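Local coordinates for protein probable aminotransferase (Pseudomonas aeruginosa, PDB 5YKR) that is probably a pyridoxal-phosphate-dependent aminotransferase of the class-III family, built as a dimer and carrying its cofactor on a lysine, at residues S117-A122 with A338-F343; N143-R148 with F323-T328; G290-A295 with N332-A337. All coordinates share one frame; numbering follows the deposited sequence. Where two conformers were deposited one is given.

Interaction 1: S117-A122 with A338-F343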
loop_
_atom_site.group_PDB
_atom_site.type_symbol
_atom_site.label_atom_id
_atom_site.label_comp_id
_atom_site.label_asym_id
_atom_site.label_seq_id
_atom_site.Cartn_x
_atom_site.Cartn_y
_atom_site.Cartn_z
ATOM N N SER A 117 -7.054 15.029 -10.938
ATOM C CA SER A 117 -5.783 14.556 -11.498
ATOM C C SER A 117 -5.101 15.579 -12.388
ATOM O O SER A 117 -3.853 15.659 -12.425
ATOM C CB SER A 117 -5.959 13.245 -12.266
ATOM O OG SER A 117 -6.719 13.380 -13.451
ATOM N N LEU A 118 -5.904 16.365 -13.099
ATOM C CA LEU A 118 -5.343 17.407 -13.967
ATOM C C LEU A 118 -4.589 18.430 -13.091
ATOM O O LEU A 118 -3.436 18.768 -13.404
ATOM C CB LEU A 118 -6.456 18.103 -14.759
ATOM C CG LEU A 118 -7.078 17.311 -15.869
ATOM C CD1 LEU A 118 -8.426 17.937 -16.217
ATOM C CD2 LEU A 118 -6.174 17.314 -17.064
ATOM N N TRP A 119 -5.238 18.896 -12.019
ATOM C CA TRP A 119 -4.662 19.909 -11.189
ATOM C C TRP A 119 -3.411 19.406 -10.473
ATOM O O TRP A 119 -2.362 20.056 -10.429
ATOM C CB TRP A 119 -5.725 20.428 -10.224
ATOM C CG TRP A 119 -5.259 21.629 -9.452
ATOM C CD1 TRP A 119 -5.550 22.922 -9.771
ATOM C CD2 TRP A 119 -4.410 21.675 -8.298
ATOM N NE1 TRP A 119 -4.930 23.755 -8.881
ATOM C CE2 TRP A 119 -4.267 23.003 -7.940
ATOM C CE3 TRP A 119 -3.812 20.710 -7.507
ATOM C CZ2 TRP A 119 -3.461 23.414 -6.861
ATOM C CZ3 TRP A 119 -3.061 21.115 -6.411
ATOM C CH2 TRP A 119 -2.884 22.438 -6.101
ATOM N N VAL A 120 -3.522 18.205 -9.897
ATOM C CA VAL A 120 -2.414 17.645 -9.128
ATOM C C VAL A 120 -1.218 17.327 -9.954
ATOM O O VAL A 120 -0.097 17.581 -9.541
ATOM C CB VAL A 120 -2.867 16.405 -8.337
ATOM C CG1 VAL A 120 -1.704 15.691 -7.676
ATOM C CG2 VAL A 120 -3.864 16.832 -7.239
ATOM N N GLY A 121 -1.405 16.796 -11.176
ATOM C CA GLY A 121 -0.238 16.529 -12.000
ATOM C C GLY A 121 0.573 17.791 -12.276
ATOM O O GLY A 121 1.808 17.791 -12.185
ATOM N N ALA A 122 -0.114 18.849 -12.640
ATOM C CA ALA A 122 0.551 20.124 -12.913
ATOM C C ALA A 122 1.207 20.714 -11.667
ATOM O O ALA A 122 2.338 21.227 -11.720
ATOM C CB ALA A 122 -0.436 21.117 -13.528
ATOM N N ALA A 338 -7.773 14.543 -1.800
ATOM C CA ALA A 338 -7.028 14.885 -0.594
ATOM C C ALA A 338 -5.698 15.532 -0.914
ATOM O O ALA A 338 -5.273 16.465 -0.215
ATOM C CB ALA A 338 -6.854 13.658 0.291
ATOM N N MET A 339 -5.000 15.022 -1.914
ATOM C CA MET A 339 -3.729 15.621 -2.351
ATOM C C MET A 339 -3.931 17.054 -2.849
ATOM O O MET A 339 -3.109 17.945 -2.585
ATOM C CB MET A 339 -3.061 14.812 -3.490
ATOM C CG MET A 339 -2.551 13.498 -3.032
ATOM S SD MET A 339 -1.768 12.700 -4.493
ATOM C CE MET A 339 -1.406 11.164 -3.628
ATOM N N ARG A 340 -4.992 17.267 -3.624
ATOM C CA ARG A 340 -5.234 18.591 -4.155
ATOM C C ARG A 340 -5.410 19.572 -3.006
ATOM O O ARG A 340 -4.789 20.645 -2.988
ATOM C CB ARG A 340 -6.417 18.604 -5.094
ATOM C CG ARG A 340 -6.798 19.989 -5.578
ATOM C CD ARG A 340 -7.809 19.904 -6.655
ATOM N NE ARG A 340 -8.095 21.216 -7.229
ATOM C CZ ARG A 340 -8.824 21.399 -8.320
ATOM N NH1 ARG A 340 -9.411 20.352 -8.932
ATOM N NH2 ARG A 340 -8.912 22.618 -8.806
ATOM N N ALA A 341 -6.251 19.204 -2.023
ATOM C CA ALA A 341 -6.422 20.079 -0.884
ATOM C C ALA A 341 -5.132 20.307 -0.134
ATOM O O ALA A 341 -4.837 21.414 0.327
ATOM C CB ALA A 341 -7.480 19.515 0.042
ATOM N N THR A 342 -4.334 19.250 0.036
ATOM C CA THR A 342 -3.092 19.392 0.741
ATOM C C THR A 342 -2.133 20.343 0.064
ATOM O O THR A 342 -1.547 21.244 0.722
ATOM C CB THR A 342 -2.453 17.984 0.925
ATOM O OG1 THR A 342 -3.324 17.176 1.719
ATOM C CG2 THR A 342 -1.085 18.093 1.587
ATOM N N PHE A 343 -1.907 20.151 -1.237
ATOM C CA PHE A 343 -0.980 20.999 -1.934
ATOM C C PHE A 343 -1.485 22.436 -2.112
ATOM O O PHE A 343 -0.705 23.393 -2.032
ATOM C CB PHE A 343 -0.598 20.410 -3.278
ATOM C CG PHE A 343 0.137 19.085 -3.184
ATOM C CD1 PHE A 343 1.264 18.956 -2.382
ATOM C CD2 PHE A 343 -0.250 17.997 -3.934
ATOM C CE1 PHE A 343 1.965 17.750 -2.292
ATOM C CE2 PHE A 343 0.457 16.793 -3.888
ATOM C CZ PHE A 343 1.532 16.673 -3.043
#
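Arg340 lies across the indole of Trp119, and its side chain can be followed outward atom by atom. CB meets the methyl CG2 of Val120 at 3.8 Å. CG comes next, 3.6 Å from CE3 of Trp119, in an off-centre CH-pi contact over the six-membered ring. CD passes just outside the ring rim, near CG and CE3 of Trp119. NE then sits above CG of Trp119, at 3.6 Å. At the tip, NH2 of Arg340 reaches CD1 of Trp119 at 3.5 Å. The chain can do this because CG is anti to the backbone N (chi1 174°) and the rest runs extended. The guanidinium ends flat on the indole, with planes 11° apart, and CZ makes an off-centre cation-pi contact with the five-membered ring. Its other terminal nitrogen, NH1, forms a salt bridge with Asp116, which probably helps hold the stack in place. No hydrogen bond crosses between the two segments.

Deeper in, Val120 CG2 also packs on CB of Met339. Phe343 brings its CB to the indole edge at CZ3 of Trp119, 4.0 Å away. Val120 CG1 lies near the plane of the Phe343 ring, at its edge. Trp41 of the second subunit packs on Val120 as well. The axes of 117-122 and 338-343 approach to 9.4 Å and cross at 46°. This helix-helix packing joins helices 115-128 and 333-346 beside the dimer interface of this class-III aminotransferase.

Interaction 2: N143-R148 with F323-T328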
loop_
_atom_site.group_PDB
_atom_site.type_symbol
_atom_site.label_atom_id
_atom_site.label_comp_id
_atom_site.label_asym_id
_atom_site.label_seq_id
_atom_site.Cartn_x
_atom_site.Cartn_y
_atom_site.Cartn_z
ATOM N N ASN A 143 8.856 3.365 -3.795
ATOM C CA ASN A 143 10.262 2.893 -3.876
ATOM C C ASN A 143 10.373 1.558 -4.612
ATOM O O ASN A 143 11.234 1.421 -5.487
ATOM C CB ASN A 143 10.871 2.847 -2.475
ATOM C CG ASN A 143 11.189 4.216 -1.918
ATOM O OD1 ASN A 143 11.546 5.132 -2.654
ATOM N ND2 ASN A 143 11.085 4.358 -0.601
ATOM N N ARG A 144 9.520 0.570 -4.281
ATOM C CA ARG A 144 9.603 -0.730 -4.950
ATOM C C ARG A 144 9.443 -0.592 -6.444
ATOM O O ARG A 144 10.141 -1.248 -7.249
ATOM C CB ARG A 144 8.438 -1.684 -4.443
ATOM C CG ARG A 144 8.561 -2.072 -3.004
ATOM C CD ARG A 144 7.675 -3.226 -2.672
ATOM N NE ARG A 144 6.233 -3.091 -2.880
ATOM C CZ ARG A 144 5.484 -3.915 -3.586
ATOM N NH1 ARG A 144 5.975 -4.809 -4.385
ATOM N NH2 ARG A 144 4.195 -3.781 -3.487
ATOM N N PHE A 145 8.457 0.217 -6.835
ATOM C CA PHE A 145 8.080 0.302 -8.249
ATOM C C PHE A 145 9.120 1.078 -9.053
ATOM O O PHE A 145 9.462 0.688 -10.146
ATOM C CB PHE A 145 6.696 0.930 -8.403
ATOM C CG PHE A 145 5.570 0.162 -7.731
ATOM C CD1 PHE A 145 5.713 -1.147 -7.329
ATOM C CD2 PHE A 145 4.336 0.761 -7.558
ATOM C CE1 PHE A 145 4.680 -1.819 -6.710
ATOM C CE2 PHE A 145 3.295 0.079 -6.968
ATOM C CZ PHE A 145 3.450 -1.220 -6.548
ATOM N N VAL A 146 9.651 2.152 -8.460
ATOM C CA VAL A 146 10.757 2.876 -9.098
ATOM C C VAL A 146 11.949 1.942 -9.291
ATOM O O VAL A 146 12.596 1.956 -10.355
ATOM C CB VAL A 146 11.124 4.142 -8.339
ATOM C CG1 VAL A 146 12.450 4.699 -8.798
ATOM C CG2 VAL A 146 9.997 5.168 -8.472
ATOM N N LEU A 147 12.261 1.125 -8.259
ATOM C CA LEU A 147 13.430 0.237 -8.425
ATOM C C LEU A 147 13.189 -0.762 -9.568
ATOM O O LEU A 147 14.116 -1.035 -10.367
ATOM C CB LEU A 147 13.745 -0.468 -7.130
ATOM C CG LEU A 147 14.280 0.399 -5.989
ATOM C CD1 LEU A 147 14.459 -0.463 -4.717
ATOM C CD2 LEU A 147 15.581 1.089 -6.401
ATOM N N ARG A 148 11.976 -1.313 -9.673
ATOM C CA ARG A 148 11.639 -2.204 -10.782
ATOM C C ARG A 148 11.852 -1.521 -12.130
ATOM O O ARG A 148 12.461 -2.102 -13.030
ATOM C CB ARG A 148 10.172 -2.669 -10.634
ATOM C CG ARG A 148 9.617 -3.377 -11.864
ATOM C CD ARG A 148 8.179 -3.843 -11.683
ATOM N NE ARG A 148 8.098 -4.989 -10.793
ATOM C CZ ARG A 148 8.401 -6.241 -11.104
ATOM N NH1 ARG A 148 8.660 -6.562 -12.319
ATOM N NH2 ARG A 148 8.429 -7.195 -10.142
ATOM N N PHE A 323 2.073 -5.507 -15.473
ATOM C CA PHE A 323 3.539 -5.340 -15.618
ATOM C C PHE A 323 4.295 -5.382 -14.264
ATOM O O PHE A 323 5.427 -4.953 -14.165
ATOM C CB PHE A 323 3.911 -4.075 -16.418
ATOM C CG PHE A 323 3.189 -3.981 -17.737
ATOM C CD1 PHE A 323 3.531 -4.811 -18.803
ATOM C CD2 PHE A 323 2.223 -3.008 -17.935
ATOM C CE1 PHE A 323 2.910 -4.704 -20.030
ATOM C CE2 PHE A 323 1.600 -2.914 -19.152
ATOM C CZ PHE A 323 1.917 -3.773 -20.205
ATOM N N GLY A 324 3.676 -5.947 -13.236
ATOM C CA GLY A 324 4.349 -6.171 -11.962
ATOM C C GLY A 324 4.229 -5.058 -10.934
ATOM O O GLY A 324 4.818 -5.160 -9.850
ATOM N N PHE A 325 3.520 -3.962 -11.285
ATOM C CA PHE A 325 3.435 -2.844 -10.335
ATOM C C PHE A 325 2.079 -2.151 -10.570
ATOM O O PHE A 325 1.271 -2.570 -11.384
ATOM C CB PHE A 325 4.632 -1.870 -10.474
ATOM C CG PHE A 325 4.693 -1.082 -11.753
ATOM C CD1 PHE A 325 5.022 -1.680 -12.955
ATOM C CD2 PHE A 325 4.444 0.292 -11.735
ATOM C CE1 PHE A 325 5.083 -0.939 -14.111
ATOM C CE2 PHE A 325 4.513 1.051 -12.889
ATOM C CZ PHE A 325 4.807 0.431 -14.085
ATOM N N GLY A 326 1.870 -1.068 -9.850
ATOM C CA GLY A 326 0.572 -0.393 -9.701
ATOM C C GLY A 326 -0.141 -1.089 -8.615
ATOM O O GLY A 326 0.428 -2.032 -8.038
ATOM N N GLY A 327 -1.394 -0.783 -8.417
ATOM C CA GLY A 327 -2.224 -1.351 -7.364
ATOM C C GLY A 327 -3.666 -0.879 -7.602
ATOM O O GLY A 327 -3.910 0.227 -8.167
ATOM N N THR A 328 -4.628 -1.683 -7.177
ATOM C CA THR A 328 -6.024 -1.444 -7.557
ATOM C C THR A 328 -6.584 -0.118 -7.072
ATOM O O THR A 328 -7.374 0.517 -7.791
ATOM C CB THR A 328 -6.887 -2.625 -7.134
ATOM O OG1 THR A 328 -6.303 -3.867 -7.621
ATOM C CG2 THR A 328 -8.327 -2.474 -7.622
HETATM O O HOH W 1 8.056 -5.382 -15.023
HETATM O O HOH W 2 7.045 -4.197 -8.293
#
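Phe145 turns one ring face to the backbone and CB of Phe325. This joins helix 139-154, in the large, cofactor-binding domain of a fold-type I PLP-dependent enzyme, the fold of class-III aminotransferases, to the loop before helix 333-346. CB of Phe325 lies over that face, 3.6 Å from the ring centroid of Phe145, as a CH-pi contact. N of Gly326 sits over the same face, 3.4 Å from CE2 of Phe145. The edge of the Phe325 ring also points toward the face of Phe145, an offset edge-to-face pair with planes at 60°. Its CG stands between the backbone N and the carbonyl carbon (chi1 68°), which carries the ring toward the Arg148 side of Phe145.

Arg148 packs its CD on CD1 of Phe325, 4.0 Å away. A bend at chi3 (-73°) turns its guanidinium so that one face lies over Gly324, whose CA is 4.0 Å from the guanidinium plane.

Further out, NH2 makes a salt bridge with Asp171 of the second subunit, and NH1 bonds to O of His190 of that subunit. Trp49 of the second subunit donates to Phe325 O, and Thr328 OG1 bonds to the LLP side chain there.

One water links Arg148 NH1 to Phe323 O. Another lies at the guanidinium edge, in its plane, accepting from Arg148 NE at 2.8 Å and donating to Gly324 O at 2.9 Å.

Interaction 3: G290-A295 with N332-A337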
loop_
_atom_site.group_PDB
_atom_site.type_symbol
_atom_site.label_atom_id
_atom_site.label_comp_id
_atom_site.label_asym_id
_atom_site.label_seq_id
_atom_site.Cartn_x
_atom_site.Cartn_y
_atom_site.Cartn_z
ATOM N N GLY A 290 -4.005 13.402 3.775
ATOM C CA GLY A 290 -4.885 13.493 4.916
ATOM C C GLY A 290 -5.094 12.234 5.698
ATOM O O GLY A 290 -6.141 12.111 6.340
ATOM N N GLY A 291 -4.120 11.318 5.641
ATOM C CA GLY A 291 -4.274 10.050 6.316
ATOM C C GLY A 291 -4.843 8.932 5.468
ATOM O O GLY A 291 -4.946 7.791 5.935
ATOM N N ILE A 292 -5.189 9.208 4.204
ATOM C CA ILE A 292 -5.448 8.145 3.246
ATOM C C ILE A 292 -4.069 7.615 2.805
ATOM O O ILE A 292 -3.182 8.392 2.402
ATOM C CB ILE A 292 -6.169 8.690 2.010
ATOM C CG1 ILE A 292 -7.499 9.345 2.420
ATOM C CG2 ILE A 292 -6.443 7.568 1.000
ATOM C CD1 ILE A 292 -8.057 10.098 1.292
ATOM N N PRO A 293 -3.864 6.295 2.874
ATOM C CA PRO A 293 -2.586 5.725 2.400
ATOM C C PRO A 293 -2.290 6.152 0.977
ATOM O O PRO A 293 -3.092 5.926 0.068
ATOM C CB PRO A 293 -2.827 4.209 2.510
ATOM C CG PRO A 293 -3.810 4.088 3.661
ATOM C CD PRO A 293 -4.737 5.268 3.494
ATOM N N SER A 294 -1.127 6.762 0.771
ATOM C CA SER A 294 -0.782 7.355 -0.523
ATOM C C SER A 294 0.689 7.683 -0.591
ATOM O O SER A 294 1.360 7.842 0.449
ATOM C CB SER A 294 -1.548 8.655 -0.773
ATOM O OG SER A 294 -2.944 8.606 -0.583
ATOM N N ALA A 295 1.187 7.766 -1.823
ATOM C CA ALA A 295 2.466 8.410 -2.094
ATOM C C ALA A 295 2.453 8.852 -3.550
ATOM O O ALA A 295 1.649 8.351 -4.363
ATOM C CB ALA A 295 3.647 7.458 -1.835
ATOM N N ASN A 332 -6.456 6.761 -6.846
ATOM C CA ASN A 332 -7.902 6.854 -6.863
ATOM C C ASN A 332 -8.446 8.265 -6.620
ATOM O O ASN A 332 -7.733 9.161 -6.182
ATOM C CB ASN A 332 -8.560 5.769 -6.009
ATOM C CG ASN A 332 -8.573 5.977 -4.549
ATOM O OD1 ASN A 332 -8.373 7.062 -4.013
ATOM N ND2 ASN A 332 -8.884 4.855 -3.862
ATOM N N ALA A 333 -9.738 8.430 -6.895
ATOM C CA ALA A 333 -10.336 9.753 -6.807
ATOM C C ALA A 333 -10.217 10.362 -5.400
ATOM O O ALA A 333 -9.982 11.560 -5.243
ATOM C CB ALA A 333 -11.805 9.651 -7.218
ATOM N N LEU A 334 -10.373 9.519 -4.394
ATOM C CA LEU A 334 -10.310 10.023 -3.009
ATOM C C LEU A 334 -8.907 10.511 -2.673
ATOM O O LEU A 334 -8.732 11.600 -2.094
ATOM C CB LEU A 334 -10.755 8.900 -2.057
ATOM C CG LEU A 334 -11.059 9.351 -0.654
ATOM C CD1 LEU A 334 -12.284 10.234 -0.669
ATOM C CD2 LEU A 334 -11.277 8.199 0.273
ATOM N N GLN A 335 -7.874 9.749 -3.050
ATOM C CA GLN A 335 -6.496 10.192 -2.848
ATOM C C GLN A 335 -6.225 11.510 -3.538
ATOM O O GLN A 335 -5.632 12.423 -2.964
ATOM C CB GLN A 335 -5.495 9.186 -3.417
ATOM C CG GLN A 335 -5.355 7.859 -2.651
ATOM C CD GLN A 335 -4.324 6.981 -3.395
ATOM O OE1 GLN A 335 -4.374 6.892 -4.642
ATOM N NE2 GLN A 335 -3.371 6.411 -2.691
ATOM N N LEU A 336 -6.661 11.618 -4.800
ATOM C CA LEU A 336 -6.364 12.811 -5.568
ATOM C C LEU A 336 -7.068 14.064 -4.989
ATOM O O LEU A 336 -6.504 15.167 -4.991
ATOM C CB LEU A 336 -6.719 12.607 -7.047
ATOM C CG LEU A 336 -5.581 12.051 -7.922
ATOM C CD1 LEU A 336 -4.452 13.068 -8.068
ATOM C CD2 LEU A 336 -4.997 10.743 -7.425
ATOM N N ALA A 337 -8.301 13.894 -4.503
ATOM C CA ALA A 337 -8.997 15.011 -3.864
ATOM C C ALA A 337 -8.229 15.503 -2.618
ATOM O O ALA A 337 -8.080 16.703 -2.386
ATOM C CB ALA A 337 -10.393 14.614 -3.491
#
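Ile292 meets the first turn of helix 333-346 with two of its branches. CD1 touches CG of Leu334 at 3.7 Å. CG2, anti to the backbone N, packs on CG of Gln335 at 3.8 Å. Pro293 contributes its carbonyl: Gln335 NE2 donates to Pro293 O at 2.8 Å, with an N-H...O angle of 155°. The bond uses a lone pair in the carbonyl plane, and the oxygen lies close to the amide plane of Gln335. NE2 also donates to Thr136 O, so this buried amide ties the loop and strand 132-136 together.

The same glutamine closes the helix start. Asn332 is the N-cap, and with Gln335 it forms a capping box. Gln335 N points nearly straight at Asn332 OD1, 2.9 Å away, while Asn332 N donates to Gln335 OE1 at 3.0 Å. The bond to OE1 helps fix the rotation of the Gln335 amide, leaving NE2 turned to the loop. Asn332 ND2 reaches over to Gly291 O of the second subunit.

Ser294 comes next, just before strand 295-299. In the conformer given, of two modelled, its OG lies 3.1 Å from NE2 of Gln335.

In the fold
All three interactions lie in the class-III aminotransferase part of the chain. Interactions 1 and 3 share helix 333-346. Their centres are 10 Å apart and they pack directly, with Leu336 against Val120 and Met339 against Ser294. Interaction 2 lies farther off, its centre about 21 Å from that of interaction 1 and 17 Å from that of interaction 3. Its loop, 323-328, leads almost directly into 332-337. Along the chain the order is 117-122, 143-148, 290-295, 323-328, 332-337, 338-343. Interaction 1 thus encloses the other two, which cross each other. Interactions 2 and 3 pack beside strands of the seven-stranded sheet, interaction 1 joins two helices, and all three border the second subunit.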